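Local atomic coordinates of oxidoreductase, iron/ascorbate family (Shewanella oneidensis, PDB entry 3ON7), a protein that probably catalyses iron(II)-dependent breakdown of 2-oxoglutarate to ethylene and carbon dioxide, and oxidation of L-arginine coupled to succinate formation. Residues G162-D176 with S228-K241. Residues are numbered along the deposited sequence; the frame is centred on the assembly and turned at random.
Sequences GDEEMGAIRAAAHED and STSHRVINPEGTDK
G162 O and E164 O both accept hydrogen bonds from the ammonium of K241 (NZ to E164 O 2.7 Å), whose long chain, extended beyond CG, reaches them. Selenomethionine M166 lays its chain across N235, and its SE meets T239 CG2 at 3.7 Å. An asparagine suits position 235 because its amide both gives and accepts: ND2 donates to G167 O at 3.0 Å, nearly straight, while OD1 takes NE (2.7 Å) and NH2 of R170 at the guanidinium edge, the two planes 86° apart. Replacing N235 with alanine is likely to leave G167 O without this donor and R170 without its side-on acceptor, its guanidinium less firmly fixed. R170 N and A171 N both donate to V233 O, a classic beta bulge, and small A171 packs its CB on V233. Beyond a second register shift, H174 and H231 pair through their backbones. Histidine suits both places: ND1 donates to a carbonyl (A172 O, T229 O), fixing the ring's rotation and leaving NE2 as the probable metal ligand; the two NE2 atoms, 3.0 Å apart, are not hydrogen-bonded together. D176, whose OD2 bonds T181 and N213, puts OD1 beside the H231 ring edge. This HxD...H arrangement is consistent with the iron(II)-binding facial triad of double-stranded beta-helix oxygenases.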
loop_
_atom_site.group_PDB
_atom_site.type_symbol
_atom_site.label_atom_id
_atom_site.label_comp_id
_atom_site.label_asym_id
_atom_site.label_seq_id
_atom_site.Cartn_x
_atom_site.Cartn_y
_atom_site.Cartn_z
ATOM N N GLY B 162 -0.144 38.712 -5.238
ATOM C CA GLY B 162 -0.318 39.089 -6.628
ATOM C C GLY B 162 -1.740 38.908 -7.131
ATOM O O GLY B 162 -2.700 39.388 -6.507
ATOM N N ASP B 163 -1.860 38.191 -8.252
ATOM C CA ASP B 163 -3.120 37.946 -8.960
ATOM C C ASP B 163 -3.770 36.610 -8.578
ATOM O O ASP B 163 -4.890 36.313 -9.007
ATOM C CB ASP B 163 -2.852 37.960 -10.474
ATOM C CG ASP B 163 -1.643 37.108 -10.864
ATOM O OD1 ASP B 163 -1.396 36.079 -10.199
ATOM O OD2 ASP B 163 -0.933 37.481 -11.823
ATOM N N GLU B 164 -3.040 35.787 -7.812
ATOM C CA GLU B 164 -3.547 34.495 -7.315
ATOM C C GLU B 164 -4.961 34.631 -6.740
ATOM O O GLU B 164 -5.196 35.442 -5.841
ATOM C CB GLU B 164 -2.640 33.943 -6.215
ATOM C CG GLU B 164 -1.330 33.324 -6.669
ATOM C CD GLU B 164 -0.567 32.685 -5.501
ATOM O OE1 GLU B 164 0.089 33.434 -4.742
ATOM O OE2 GLU B 164 -0.625 31.440 -5.337
ATOM N N GLU B 165 -5.895 33.839 -7.264
ATOM C CA GLU B 165 -7.287 33.892 -6.829
ATOM C C GLU B 165 -7.517 32.941 -5.662
ATOM O O GLU B 165 -7.017 31.822 -5.637
ATOM C CB GLU B 165 -8.236 33.524 -7.975
HETATM N N MSE B 166 -8.279 33.411 -4.690
HETATM C CA MSE B 166 -8.770 32.575 -3.609
HETATM C C MSE B 166 -10.174 32.121 -4.022
HETATM O O MSE B 166 -11.033 32.949 -4.322
HETATM C CB MSE B 166 -8.788 33.384 -2.303
HETATM C CG MSE B 166 -9.533 32.780 -1.144
HETATM SE SE MSE B 166 -8.999 33.623 0.545
HETATM C CE MSE B 166 -7.585 32.376 0.942
ATOM N N GLY B 167 -10.396 30.814 -4.057
ATOM C CA GLY B 167 -11.723 30.284 -4.343
ATOM C C GLY B 167 -12.699 30.530 -3.207
ATOM O O GLY B 167 -12.288 30.783 -2.070
ATOM N N ALA B 168 -13.993 30.440 -3.511
ATOM C CA ALA B 168 -15.035 30.552 -2.483
ATOM C C ALA B 168 -14.993 29.397 -1.463
ATOM O O ALA B 168 -15.477 29.539 -0.341
ATOM C CB ALA B 168 -16.391 30.639 -3.125
ATOM N N ILE B 169 -14.408 28.267 -1.849
ATOM C CA ILE B 169 -14.336 27.097 -0.974
ATOM C C ILE B 169 -12.873 26.716 -0.717
ATOM O O ILE B 169 -12.122 26.498 -1.645
ATOM C CB ILE B 169 -15.091 25.891 -1.591
ATOM C CG1 ILE B 169 -16.570 26.207 -1.737
ATOM C CG2 ILE B 169 -14.952 24.671 -0.727
ATOM C CD1 ILE B 169 -17.319 25.151 -2.507
ATOM N N ARG B 170 -12.497 26.645 0.553
ATOM C CA ARG B 170 -11.136 26.350 0.976
ATOM C C ARG B 170 -10.969 24.856 1.176
ATOM O O ARG B 170 -10.018 24.264 0.670
ATOM C CB ARG B 170 -10.814 27.086 2.292
ATOM C CG ARG B 170 -9.386 26.879 2.832
ATOM C CD ARG B 170 -9.110 27.687 4.106
ATOM N NE ARG B 170 -9.178 29.132 3.889
ATOM C CZ ARG B 170 -8.145 29.981 3.904
ATOM N NH1 ARG B 170 -6.905 29.575 4.149
ATOM N NH2 ARG B 170 -8.360 31.267 3.690
ATOM N N ALA B 171 -11.867 24.253 1.950
ATOM C CA ALA B 171 -11.906 22.793 2.068
ATOM C C ALA B 171 -13.281 22.235 1.619
ATOM O O ALA B 171 -14.312 22.608 2.167
ATOM C CB ALA B 171 -11.561 22.363 3.503
ATOM N N ALA B 172 -13.273 21.357 0.612
ATOM C CA ALA B 172 -14.494 20.740 0.071
ATOM C C ALA B 172 -15.311 19.993 1.121
ATOM O O ALA B 172 -14.756 19.468 2.101
ATOM C CB ALA B 172 -14.135 19.763 -1.038
ATOM N N ALA B 173 -16.628 19.947 0.893
ATOM C CA ALA B 173 -17.562 19.158 1.718
ATOM C C ALA B 173 -17.088 17.726 1.820
ATOM O O ALA B 173 -16.827 17.087 0.814
ATOM C CB ALA B 173 -18.983 19.182 1.130
ATOM N N HIS B 174 -16.989 17.232 3.047
ATOM C CA HIS B 174 -16.548 15.873 3.293
ATOM C C HIS B 174 -17.086 15.377 4.626
ATOM O O HIS B 174 -17.516 16.178 5.492
ATOM C CB HIS B 174 -15.016 15.834 3.332
ATOM C CG HIS B 174 -14.428 16.634 4.459
ATOM N ND1 HIS B 174 -14.320 18.012 4.420
ATOM C CD2 HIS B 174 -13.947 16.254 5.671
ATOM C CE1 HIS B 174 -13.778 18.444 5.547
ATOM N NE2 HIS B 174 -13.530 17.397 6.319
ATOM N N GLU B 175 -16.996 14.066 4.809
ATOM C CA GLU B 175 -17.202 13.446 6.105
ATOM C C GLU B 175 -15.919 12.851 6.657
ATOM O O GLU B 175 -15.040 12.467 5.918
ATOM C CB GLU B 175 -18.251 12.359 6.007
ATOM C CG GLU B 175 -19.623 12.910 5.695
ATOM C CD GLU B 175 -20.166 12.405 4.384
ATOM O OE1 GLU B 175 -19.419 12.388 3.369
ATOM O OE2 GLU B 175 -21.349 12.013 4.388
ATOM N N ASP B 176 -15.812 12.803 7.974
ATOM C CA ASP B 176 -14.719 12.106 8.611
ATOM C C ASP B 176 -15.082 10.646 8.721
ATOM O O ASP B 176 -16.225 10.306 8.998
ATOM C CB ASP B 176 -14.458 12.676 9.995
ATOM C CG ASP B 176 -13.921 14.113 9.947
ATOM O OD1 ASP B 176 -13.537 14.599 8.842
ATOM O OD2 ASP B 176 -13.907 14.747 11.019
ATOM N N SER B 228 -22.738 11.072 11.275
ATOM C CA SER B 228 -21.511 11.632 10.711
ATOM C C SER B 228 -21.908 12.597 9.620
ATOM O O SER B 228 -22.415 12.186 8.587
ATOM C CB SER B 228 -20.628 10.550 10.108
ATOM O OG SER B 228 -19.487 11.126 9.474
ATOM N N THR B 229 -21.677 13.878 9.864
ATOM C CA THR B 229 -22.275 14.958 9.068
ATOM C C THR B 229 -21.231 15.640 8.146
ATOM O O THR B 229 -20.030 15.753 8.469
ATOM C CB THR B 229 -22.949 16.018 10.004
ATOM O OG1 THR B 229 -23.894 15.373 10.858
ATOM C CG2 THR B 229 -23.683 17.082 9.218
ATOM N N SER B 230 -21.726 16.061 6.989
ATOM C CA SER B 230 -20.930 16.685 5.967
ATOM C C SER B 230 -20.586 18.100 6.406
ATOM O O SER B 230 -21.489 18.893 6.753
ATOM C CB SER B 230 -21.732 16.720 4.657
ATOM O OG SER B 230 -21.007 17.331 3.605
ATOM N N HIS B 231 -19.292 18.413 6.363
ATOM C CA HIS B 231 -18.802 19.738 6.698
ATOM C C HIS B 231 -17.780 20.241 5.675
ATOM O O HIS B 231 -17.120 19.429 5.007
ATOM C CB HIS B 231 -18.198 19.750 8.098
ATOM C CG HIS B 231 -17.188 18.679 8.341
ATOM N ND1 HIS B 231 -17.527 17.351 8.503
ATOM C CD2 HIS B 231 -15.847 18.744 8.485
ATOM C CE1 HIS B 231 -16.430 16.649 8.719
ATOM N NE2 HIS B 231 -15.398 17.471 8.708
ATOM N N ARG B 232 -17.660 21.573 5.581
ATOM C CA ARG B 232 -16.718 22.244 4.670
ATOM C C ARG B 232 -16.159 23.527 5.273
ATOM O O ARG B 232 -16.625 23.983 6.318
ATOM C CB ARG B 232 -17.419 22.586 3.345
ATOM C CG ARG B 232 -18.485 23.660 3.477
ATOM C CD ARG B 232 -19.181 23.963 2.191
ATOM N NE ARG B 232 -20.104 25.083 2.333
ATOM C CZ ARG B 232 -20.719 25.690 1.318
ATOM N NH1 ARG B 232 -20.528 25.281 0.064
ATOM N NH2 ARG B 232 -21.518 26.723 1.553
ATOM N N VAL B 233 -15.163 24.117 4.617
ATOM C CA VAL B 233 -14.688 25.442 5.009
ATOM C C VAL B 233 -14.791 26.367 3.802
ATOM O O VAL B 233 -14.159 26.119 2.773
ATOM C CB VAL B 233 -13.230 25.424 5.575
ATOM C CG1 VAL B 233 -12.768 26.842 5.947
ATOM C CG2 VAL B 233 -13.133 24.503 6.770
ATOM N N ILE B 234 -15.597 27.427 3.916
ATOM C CA ILE B 234 -15.678 28.436 2.846
ATOM C C ILE B 234 -14.771 29.615 3.201
ATOM O O ILE B 234 -14.332 29.721 4.340
ATOM C CB ILE B 234 -17.135 28.903 2.550
ATOM C CG1 ILE B 234 -17.781 29.626 3.744
ATOM C CG2 ILE B 234 -17.977 27.739 2.129
ATOM C CD1 ILE B 234 -19.060 30.405 3.385
ATOM N N ASN B 235 -14.460 30.447 2.214
ATOM C CA ASN B 235 -13.741 31.729 2.419
ATOM C C ASN B 235 -14.756 32.842 2.244
ATOM O O ASN B 235 -15.009 33.287 1.125
ATOM C CB ASN B 235 -12.588 31.922 1.415
ATOM C CG ASN B 235 -11.424 30.976 1.656
ATOM O OD1 ASN B 235 -11.019 30.766 2.785
ATOM N ND2 ASN B 235 -10.894 30.388 0.589
ATOM N N PRO B 236 -15.391 33.262 3.345
ATOM C CA PRO B 236 -16.453 34.238 3.213
ATOM C C PRO B 236 -15.895 35.607 2.855
ATOM O O PRO B 236 -14.702 35.832 2.983
ATOM C CB PRO B 236 -17.120 34.237 4.595
ATOM C CG PRO B 236 -16.113 33.731 5.521
ATOM C CD PRO B 236 -15.222 32.814 4.738
ATOM N N GLU B 237 -16.769 36.487 2.380
ATOM C CA GLU B 237 -16.397 37.813 1.950
ATOM C C GLU B 237 -15.658 38.492 3.097
ATOM O O GLU B 237 -16.108 38.457 4.228
ATOM C CB GLU B 237 -17.655 38.588 1.524
ATOM C CG GLU B 237 -17.435 40.023 1.088
ATOM C CD GLU B 237 -16.475 40.175 -0.088
ATOM O OE1 GLU B 237 -16.569 39.382 -1.062
ATOM O OE2 GLU B 237 -15.638 41.109 -0.034
ATOM N N GLY B 238 -14.483 39.035 2.808
ATOM C CA GLY B 238 -13.639 39.646 3.838
ATOM C C GLY B 238 -12.383 38.864 4.193
ATOM O O GLY B 238 -11.430 39.441 4.707
ATOM N N THR B 239 -12.385 37.559 3.930
ATOM C CA THR B 239 -11.219 36.718 4.146
ATOM C C THR B 239 -10.008 37.307 3.404
ATOM O O THR B 239 -10.070 37.576 2.208
ATOM C CB THR B 239 -11.465 35.249 3.671
ATOM O OG1 THR B 239 -12.630 34.705 4.315
ATOM C CG2 THR B 239 -10.256 34.363 3.969
ATOM N N ASP B 240 -8.919 37.519 4.135
ATOM C CA ASP B 240 -7.734 38.148 3.583
ATOM C C ASP B 240 -6.814 37.062 3.046
ATOM O O ASP B 240 -6.249 36.295 3.812
ATOM C CB ASP B 240 -7.037 38.957 4.686
ATOM C CG ASP B 240 -5.841 39.770 4.177
ATOM O OD1 ASP B 240 -5.340 39.532 3.063
ATOM O OD2 ASP B 240 -5.407 40.663 4.919
ATOM N N LYS B 241 -6.654 37.011 1.732
ATOM C CA LYS B 241 -5.897 35.934 1.089
ATOM C C LYS B 241 -4.402 35.935 1.450
ATOM O O LYS B 241 -3.754 34.907 1.378
ATOM C CB LYS B 241 -6.069 35.979 -0.432
ATOM C CG LYS B 241 -5.277 37.069 -1.124
ATOM C CD LYS B 241 -5.512 37.051 -2.610
ATOM C CE LYS B 241 -4.498 37.913 -3.350
ATOM N NZ LYS B 241 -4.582 37.842 -4.846
HETATM O O HOH W 1 -6.386 33.600 4.370
HETATM O O HOH W 2 -19.834 15.259 2.304
HETATM O O HOH W 3 -18.244 13.920 9.386
#